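Local structure of Lysine/ornithine decarboxylase (Selenomonas ruminantium, 5GJO) at residues P156-Q168 and R200-L212. The protein decarboxylates both L-lysine and L-ornithine, with pyridoxal 5'-phosphate as cofactor, to give cadaverine and putrescine. The protein carries 2 engineered substitutions. Sequence-based numbering, arbitrary orientation.
Sequences PVEEALDLLKAAQ and RLFDEAEEMGMHL
Leu161 drives its forked end against the flank of helix 200-207. With CG anti to its carbonyl carbon (chi1 -60°), the two methyls divide the work: CD1 lies 3.7 Å from Glu204 CB, the side chains crossing at about a right angle, while CD2 rests 3.9 Å from Ala205 CB. Alanine suits that place, leaving room for the methyl. Just past the helix end, the extended Met208 brings its CE to 3.8 Å from Leu161 CD1. Cutting Leu161 back to an alanine is likely to open a gap beside Glu204 and Ala205 and let the Met208 methyl turn more freely. The helices, inclined at 45°, are neighbours outside the PLP-binding TIM-type barrel; Leu164 and Met210 both rest on Ala174 of strand 173-178, beneath them. A Schellman motif at Gly209, whose positive phi favours glycine, ends the second helix and turns Met210 toward the first. Met210 CG, anti to its backbone N (chi1 -159°), carries SD to 3.8 Å from Leu164 CB; the bend at chi3 brings CE near Leu161 O. Leu164 CD1 meets Leu212 CD2 tip to tip at 3.9 Å. At the margin, Val157 CG2 faces the guanidinium edge of Arg200, whose NH1 salt-bridges Glu204 OE1 (3.0 Å).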
loop_
_atom_site.group_PDB
_atom_site.type_symbol
_atom_site.label_atom_id
_atom_site.label_comp_id
_atom_site.label_asym_id
_atom_site.label_seq_id
_atom_site.Cartn_x
_atom_site.Cartn_y
_atom_site.Cartn_z
ATOM N N PRO A 156 -4.625 -5.018 -29.867
ATOM C CA PRO A 156 -4.068 -4.494 -31.105
ATOM C C PRO A 156 -5.133 -3.869 -31.982
ATOM O O PRO A 156 -6.276 -4.357 -32.012
ATOM C CB PRO A 156 -3.442 -5.709 -31.780
ATOM C CG PRO A 156 -3.242 -6.730 -30.687
ATOM C CD PRO A 156 -4.333 -6.434 -29.646
ATOM N N VAL A 157 -4.831 -2.762 -32.617
ATOM C CA VAL A 157 -5.869 -2.028 -33.375
ATOM C C VAL A 157 -6.453 -2.928 -34.476
ATOM O O VAL A 157 -7.598 -2.809 -34.758
ATOM C CB VAL A 157 -5.418 -0.680 -34.018
ATOM C CG1 VAL A 157 -4.843 0.256 -32.961
ATOM C CG2 VAL A 157 -4.410 -0.832 -35.074
ATOM N N GLU A 158 -5.666 -3.833 -35.020
ATOM C CA GLU A 158 -6.155 -4.690 -36.073
ATOM C C GLU A 158 -7.099 -5.809 -35.568
ATOM O O GLU A 158 -7.630 -6.537 -36.371
ATOM C CB GLU A 158 -5.006 -5.186 -36.951
ATOM C CG GLU A 158 -4.079 -6.171 -36.276
ATOM C CD GLU A 158 -2.944 -5.558 -35.462
ATOM O OE1 GLU A 158 -2.038 -6.348 -35.127
ATOM O OE2 GLU A 158 -2.934 -4.350 -35.146
ATOM N N GLU A 159 -7.251 -5.959 -34.251
ATOM C CA GLU A 159 -8.215 -6.893 -33.700
ATOM C C GLU A 159 -9.477 -6.195 -33.221
ATOM O O GLU A 159 -10.374 -6.869 -32.826
ATOM C CB GLU A 159 -7.523 -7.622 -32.551
ATOM C CG GLU A 159 -8.157 -8.806 -31.920
ATOM C CD GLU A 159 -7.301 -9.445 -30.795
ATOM O OE1 GLU A 159 -7.953 -10.127 -29.942
ATOM O OE2 GLU A 159 -6.020 -9.312 -30.829
ATOM N N ALA A 160 -9.474 -4.866 -33.160
ATOM C CA ALA A 160 -10.570 -4.094 -32.544
ATOM C C ALA A 160 -11.921 -4.415 -33.145
ATOM O O ALA A 160 -12.842 -4.738 -32.420
ATOM C CB ALA A 160 -10.279 -2.650 -32.610
ATOM N N LEU A 161 -12.033 -4.383 -34.472
ATOM C CA LEU A 161 -13.347 -4.561 -35.082
ATOM C C LEU A 161 -13.764 -6.015 -35.001
ATOM O O LEU A 161 -14.932 -6.318 -34.757
ATOM C CB LEU A 161 -13.360 -4.023 -36.490
ATOM C CG LEU A 161 -13.040 -2.533 -36.556
ATOM C CD1 LEU A 161 -13.026 -2.116 -37.995
ATOM C CD2 LEU A 161 -14.055 -1.747 -35.720
ATOM N N ASP A 162 -12.832 -6.931 -35.129
ATOM C CA ASP A 162 -13.130 -8.332 -34.824
ATOM C C ASP A 162 -13.654 -8.595 -33.423
ATOM O O ASP A 162 -14.549 -9.440 -33.206
ATOM C CB ASP A 162 -11.925 -9.245 -35.059
ATOM C CG ASP A 162 -11.496 -9.328 -36.544
ATOM O OD1 ASP A 162 -12.336 -9.152 -37.440
ATOM O OD2 ASP A 162 -10.275 -9.517 -36.791
ATOM N N LEU A 163 -13.091 -7.912 -32.407
ATOM C CA LEU A 163 -13.633 -8.017 -31.090
ATOM C C LEU A 163 -15.069 -7.438 -30.942
ATOM O O LEU A 163 -15.895 -8.062 -30.250
ATOM C CB LEU A 163 -12.667 -7.351 -30.048
ATOM C CG LEU A 163 -11.458 -8.192 -29.738
ATOM C CD1 LEU A 163 -10.389 -7.269 -29.090
ATOM C CD2 LEU A 163 -11.772 -9.349 -28.794
ATOM N N LEU A 164 -15.319 -6.284 -31.536
ATOM C CA LEU A 164 -16.633 -5.710 -31.495
ATOM C C LEU A 164 -17.651 -6.669 -32.211
ATOM O O LEU A 164 -18.753 -6.882 -31.726
ATOM C CB LEU A 164 -16.649 -4.380 -32.137
ATOM C CG LEU A 164 -16.022 -3.213 -31.324
ATOM C CD1 LEU A 164 -15.982 -1.936 -32.114
ATOM C CD2 LEU A 164 -16.802 -3.020 -30.013
ATOM N N LYS A 165 -17.247 -7.215 -33.360
ATOM C CA LYS A 165 -18.124 -8.150 -34.097
ATOM C C LYS A 165 -18.380 -9.387 -33.254
ATOM O O LYS A 165 -19.522 -9.817 -33.184
ATOM C CB LYS A 165 -17.590 -8.391 -35.519
ATOM C CG LYS A 165 -18.465 -9.201 -36.463
ATOM C CD LYS A 165 -19.800 -8.527 -36.706
ATOM C CE LYS A 165 -20.550 -9.058 -37.917
ATOM N NZ LYS A 165 -21.419 -7.899 -38.309
ATOM N N ALA A 166 -17.389 -9.961 -32.536
ATOM C CA ALA A 166 -17.634 -11.097 -31.651
ATOM C C ALA A 166 -18.548 -10.749 -30.482
ATOM O O ALA A 166 -19.348 -11.588 -29.952
ATOM C CB ALA A 166 -16.326 -11.702 -31.148
ATOM N N ALA A 167 -18.354 -9.550 -29.927
ATOM C CA ALA A 167 -19.215 -9.150 -28.842
ATOM C C ALA A 167 -20.653 -9.032 -29.359
ATOM O O ALA A 167 -21.569 -9.468 -28.668
ATOM C CB ALA A 167 -18.811 -7.764 -28.294
ATOM N N GLN A 168 -20.833 -8.365 -30.497
ATOM C CA GLN A 168 -22.155 -8.291 -31.192
ATOM C C GLN A 168 -22.753 -9.683 -31.403
ATOM O O GLN A 168 -23.916 -9.952 -31.059
ATOM C CB GLN A 168 -22.074 -7.529 -32.497
ATOM C CG GLN A 168 -23.441 -7.244 -33.200
ATOM C CD GLN A 168 -23.305 -6.499 -34.491
ATOM O OE1 GLN A 168 -22.938 -7.085 -35.530
ATOM N NE2 GLN A 168 -23.574 -5.246 -34.471
ATOM N N ARG A 200 -10.339 6.097 -38.345
ATOM C CA ARG A 200 -10.226 5.051 -39.378
ATOM C C ARG A 200 -11.036 3.850 -38.970
ATOM O O ARG A 200 -11.821 3.320 -39.785
ATOM C CB ARG A 200 -8.784 4.710 -39.706
ATOM C CG ARG A 200 -8.688 3.552 -40.691
ATOM C CD ARG A 200 -7.258 3.129 -40.866
ATOM N NE ARG A 200 -6.585 2.690 -39.616
ATOM C CZ ARG A 200 -6.730 1.522 -39.032
ATOM N NH1 ARG A 200 -7.617 0.625 -39.479
ATOM N NH2 ARG A 200 -6.039 1.253 -37.925
ATOM N N LEU A 201 -10.898 3.399 -37.742
ATOM C CA LEU A 201 -11.722 2.269 -37.243
ATOM C C LEU A 201 -13.203 2.505 -37.325
ATOM O O LEU A 201 -13.950 1.625 -37.750
ATOM C CB LEU A 201 -11.304 1.829 -35.858
ATOM C CG LEU A 201 -9.884 1.284 -35.752
ATOM C CD1 LEU A 201 -9.491 1.118 -34.285
ATOM C CD2 LEU A 201 -9.734 -0.053 -36.444
ATOM N N PHE A 202 -13.666 3.706 -36.955
ATOM C CA PHE A 202 -15.099 3.968 -37.047
ATOM C C PHE A 202 -15.584 3.850 -38.545
ATOM O O PHE A 202 -16.654 3.300 -38.836
ATOM C CB PHE A 202 -15.393 5.375 -36.582
ATOM C CG PHE A 202 -15.775 5.487 -35.134
ATOM C CD1 PHE A 202 -14.978 5.012 -34.122
ATOM C CD2 PHE A 202 -16.953 6.106 -34.775
ATOM C CE1 PHE A 202 -15.346 5.185 -32.769
ATOM C CE2 PHE A 202 -17.333 6.274 -33.476
ATOM C CZ PHE A 202 -16.543 5.759 -32.438
ATOM N N ASP A 203 -14.790 4.377 -39.456
ATOM C CA ASP A 203 -15.136 4.326 -40.858
ATOM C C ASP A 203 -15.198 2.880 -41.362
ATOM O O ASP A 203 -16.132 2.500 -42.032
ATOM C CB ASP A 203 -14.144 5.129 -41.680
ATOM C CG ASP A 203 -14.248 6.627 -41.447
ATOM O OD1 ASP A 203 -15.225 7.097 -40.863
ATOM O OD2 ASP A 203 -13.323 7.322 -41.863
ATOM N N GLU A 204 -14.216 2.074 -40.994
ATOM C CA GLU A 204 -14.219 0.634 -41.382
ATOM C C GLU A 204 -15.392 -0.115 -40.741
ATOM O O GLU A 204 -16.071 -0.964 -41.384
ATOM C CB GLU A 204 -12.876 -0.031 -41.043
ATOM C CG GLU A 204 -11.696 0.523 -41.785
ATOM C CD GLU A 204 -10.357 -0.091 -41.376
ATOM O OE1 GLU A 204 -9.302 0.372 -41.900
ATOM O OE2 GLU A 204 -10.348 -1.012 -40.529
ATOM N N ALA A 205 -15.693 0.161 -39.484
ATOM C CA ALA A 205 -16.872 -0.441 -38.853
ATOM C C ALA A 205 -18.173 -0.119 -39.627
ATOM O O ALA A 205 -19.001 -0.986 -39.751
ATOM C CB ALA A 205 -17.068 0.086 -37.443
ATOM N N GLU A 206 -18.311 1.110 -40.096
ATOM C CA GLU A 206 -19.545 1.558 -40.710
ATOM C C GLU A 206 -19.838 0.743 -41.948
ATOM O O GLU A 206 -20.976 0.410 -42.228
ATOM C CB GLU A 206 -19.454 3.022 -41.072
ATOM C CG GLU A 206 -20.745 3.595 -41.593
ATOM C CD GLU A 206 -21.780 3.839 -40.520
ATOM O OE1 GLU A 206 -21.426 3.863 -39.336
ATOM O OE2 GLU A 206 -22.957 4.025 -40.863
ATOM N N GLU A 207 -18.781 0.436 -42.679
ATOM C CA GLU A 207 -18.848 -0.400 -43.862
ATOM C C GLU A 207 -19.292 -1.794 -43.555
ATOM O O GLU A 207 -19.961 -2.398 -44.355
ATOM C CB GLU A 207 -17.525 -0.408 -44.591
ATOM C CG GLU A 207 -17.065 0.981 -44.895
ATOM C CD GLU A 207 -16.364 1.080 -46.221
ATOM O OE1 GLU A 207 -16.617 2.060 -46.934
ATOM O OE2 GLU A 207 -15.574 0.177 -46.530
ATOM N N MET A 208 -18.899 -2.311 -42.408
ATOM C CA MET A 208 -19.264 -3.641 -41.977
ATOM C C MET A 208 -20.691 -3.626 -41.448
ATOM O O MET A 208 -21.181 -4.619 -40.962
ATOM C CB MET A 208 -18.353 -4.154 -40.868
ATOM C CG MET A 208 -16.863 -4.232 -41.158
ATOM S SD MET A 208 -15.951 -4.505 -39.624
ATOM C CE MET A 208 -14.348 -4.937 -40.217
ATOM N N GLY A 209 -21.325 -2.469 -41.464
ATOM C CA GLY A 209 -22.673 -2.351 -40.962
ATOM C C GLY A 209 -22.824 -2.194 -39.455
ATOM O O GLY A 209 -23.930 -2.183 -38.954
ATOM N N MET A 210 -21.709 -2.045 -38.747
ATOM C CA MET A 210 -21.689 -1.817 -37.311
ATOM C C MET A 210 -21.652 -0.306 -37.170
ATOM O O MET A 210 -20.785 0.321 -37.715
ATOM C CB MET A 210 -20.387 -2.417 -36.789
ATOM C CG MET A 210 -20.277 -2.775 -35.331
ATOM S SD MET A 210 -19.045 -4.062 -35.019
ATOM C CE MET A 210 -17.787 -3.717 -36.233
ATOM N N HIS A 211 -22.578 0.316 -36.468
ATOM C CA HIS A 211 -22.502 1.758 -36.485
ATOM C C HIS A 211 -22.065 2.147 -35.101
ATOM O O HIS A 211 -22.821 1.981 -34.139
ATOM C CB HIS A 211 -23.820 2.401 -36.818
ATOM C CG HIS A 211 -23.754 3.886 -36.809
ATOM N ND1 HIS A 211 -24.431 4.651 -35.884
ATOM C CD2 HIS A 211 -23.051 4.758 -37.571
ATOM C CE1 HIS A 211 -24.208 5.930 -36.119
ATOM N NE2 HIS A 211 -23.358 6.018 -37.126
ATOM N N LEU A 212 -20.893 2.767 -35.029
ATOM C CA LEU A 212 -20.338 3.067 -33.663
ATOM C C LEU A 212 -20.724 4.496 -33.366
ATOM O O LEU A 212 -20.572 5.359 -34.198
ATOM C CB LEU A 212 -18.809 2.915 -33.685
ATOM C CG LEU A 212 -18.330 1.509 -34.083
ATOM C CD1 LEU A 212 -16.816 1.423 -34.077
ATOM C CD2 LEU A 212 -18.860 0.387 -33.229
#